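Local structure of NAD dependent epimerase/dehydratase family (uncultured archaeon MedDCM-OCT-S05-C57, 5Y1F) at residues E142-P145 with Q146-L150. The protein probably catalyses the NAD-dependent oxidation of L-threonine at its 3-hydroxyl group, working as a single-chain member of the epimerase/dehydratase family. Residues are numbered along the deposited sequence; the frame is centred on the assembly and turned at random.
Sequences EMTP and QNVEL
The hydroxyl oxygen OG1 of T144, a residue whose methyl meets V148 round the bend, is hydrogen-bonded to the backbone oxygens of P140 and S294, which must share its single hydrogen, P140 O being the stronger partner; the backbone of T144 also bonds to S294 and N296, far along the sequence. These bonds help fix the rotation of the side chain: OG1 lies beside the backbone N (chi1 -46°), which turns CG2 anti to that nitrogen and presents it to the valine. CG2 of T144 then lies 4.0 Å from CG2 of V148, the two side chains crossing at about a right angle. The same valine methyl also borders the proline carbonyl, with CG2 of V148 3.8 Å from O of P145, a van der Waals contact. The other branch reaches over one face of the pyrrolidine ring. CG1 of V148 is 3.8 Å from CD of P145 and 3.9 Å from both its CB and CG, displaced from the ring centre toward CG. With chi1 at -70°, CG1 is anti to the carbonyl carbon of V148 and goes to the ring, while CG2 serves the P145 carbonyl oxygen and the T144 methyl. P145-Q146-N147-V148 make an open beta turn, near type VIII: CA of P145 and CA of V148 are 6.1 Å apart, while O of P145 and N of V148 are too far apart to bond, at 4.2 Å. The turn belongs to the long first connection of a beta-alpha-beta crossover in the Rossmann fold, between strand 125-131 and helix 155-174, which carries the NAD-binding Y156 and K160. Its carbonyls look elsewhere for partners, Q146 O accepting from NH1 of R182 and P145 O receiving a weak bond from ND2 of N254.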
loop_
_atom_site.group_PDB
_atom_site.type_symbol
_atom_site.label_atom_id
_atom_site.label_comp_id
_atom_site.label_asym_id
_atom_site.label_seq_id
_atom_site.Cartn_x
_atom_site.Cartn_y
_atom_site.Cartn_z
ATOM N N GLU A 142 15.650 -5.909 12.369
ATOM C CA GLU A 142 15.163 -7.258 12.183
ATOM C C GLU A 142 13.946 -7.492 13.030
ATOM O O GLU A 142 13.968 -7.213 14.220
ATOM C CB GLU A 142 16.259 -8.237 12.540
ATOM C CG GLU A 142 17.427 -8.140 11.584
ATOM C CD GLU A 142 18.687 -8.755 12.142
ATOM O OE1 GLU A 142 19.639 -8.009 12.456
ATOM O OE2 GLU A 142 18.676 -9.970 12.381
ATOM N N MET A 143 12.916 -8.031 12.429
ATOM C CA MET A 143 11.675 -8.360 13.111
ATOM C C MET A 143 11.204 -7.215 13.998
ATOM O O MET A 143 10.879 -7.388 15.164
ATOM C CB MET A 143 11.797 -9.699 13.883
ATOM C CG MET A 143 11.806 -10.899 12.949
ATOM S SD MET A 143 10.116 -11.175 12.334
ATOM C CE MET A 143 10.456 -11.574 10.647
ATOM N N THR A 144 11.058 -6.032 13.385
ATOM C CA THR A 144 10.636 -4.876 14.152
ATOM C C THR A 144 9.347 -5.136 14.866
ATOM O O THR A 144 8.370 -5.526 14.239
ATOM C CB THR A 144 10.512 -3.678 13.207
ATOM O OG1 THR A 144 11.649 -3.602 12.348
ATOM C CG2 THR A 144 10.270 -2.426 13.926
ATOM N N PRO A 145 9.291 -4.866 16.180
ATOM C CA PRO A 145 8.032 -5.068 16.900
ATOM C C PRO A 145 6.922 -4.077 16.542
ATOM O O PRO A 145 7.170 -3.013 15.986
ATOM C CB PRO A 145 8.456 -4.925 18.377
ATOM C CG PRO A 145 9.914 -5.202 18.415
ATOM C CD PRO A 145 10.429 -4.690 17.090
ATOM N N GLN A 146 5.694 -4.445 16.876
ATOM C CA GLN A 146 4.525 -3.588 16.688
ATOM C C GLN A 146 4.658 -2.259 17.435
ATOM O O GLN A 146 4.332 -1.193 16.897
ATOM C CB GLN A 146 3.301 -4.382 17.136
ATOM C CG GLN A 146 1.990 -3.643 17.110
ATOM C CD GLN A 146 1.550 -3.236 15.705
ATOM O OE1 GLN A 146 1.086 -2.082 15.473
ATOM N NE2 GLN A 146 1.621 -4.139 14.799
ATOM N N ASN A 147 5.119 -2.338 18.669
ATOM C CA ASN A 147 5.163 -1.207 19.572
ATOM C C ASN A 147 6.580 -0.806 19.887
ATOM O O ASN A 147 7.248 -1.326 20.796
ATOM C CB ASN A 147 4.463 -1.556 20.894
ATOM C CG ASN A 147 3.040 -1.975 20.685
ATOM O OD1 ASN A 147 2.677 -3.177 20.860
ATOM N ND2 ASN A 147 2.210 -1.029 20.400
ATOM N N VAL A 148 7.154 -0.046 18.994
ATOM C CA VAL A 148 8.416 0.631 19.184
ATOM C C VAL A 148 8.208 2.089 18.819
ATOM O O VAL A 148 7.207 2.477 18.234
ATOM C CB VAL A 148 9.558 0.028 18.347
ATOM C CG1 VAL A 148 9.924 -1.340 18.889
ATOM C CG2 VAL A 148 9.223 0.025 16.879
ATOM N N GLU A 149 9.153 2.911 19.202
ATOM C CA GLU A 149 9.103 4.331 18.859
ATOM C C GLU A 149 9.158 4.536 17.338
ATOM O O GLU A 149 9.852 3.791 16.646
ATOM C CB GLU A 149 10.281 5.085 19.490
ATOM C CG GLU A 149 10.196 5.232 21.000
ATOM C CD GLU A 149 8.972 6.029 21.467
ATOM O OE1 GLU A 149 7.972 5.421 21.915
ATOM O OE2 GLU A 149 8.990 7.279 21.365
ATOM N N LEU A 150 8.449 5.551 16.882
ATOM C CA LEU A 150 8.335 5.849 15.457
ATOM C C LEU A 150 9.028 7.161 15.128
ATOM O O LEU A 150 8.470 8.255 15.337
ATOM C CB LEU A 150 6.872 5.889 15.047
ATOM C CG LEU A 150 6.052 4.668 15.430
ATOM C CD1 LEU A 150 4.602 4.859 15.052
ATOM C CD2 LEU A 150 6.582 3.362 14.863
#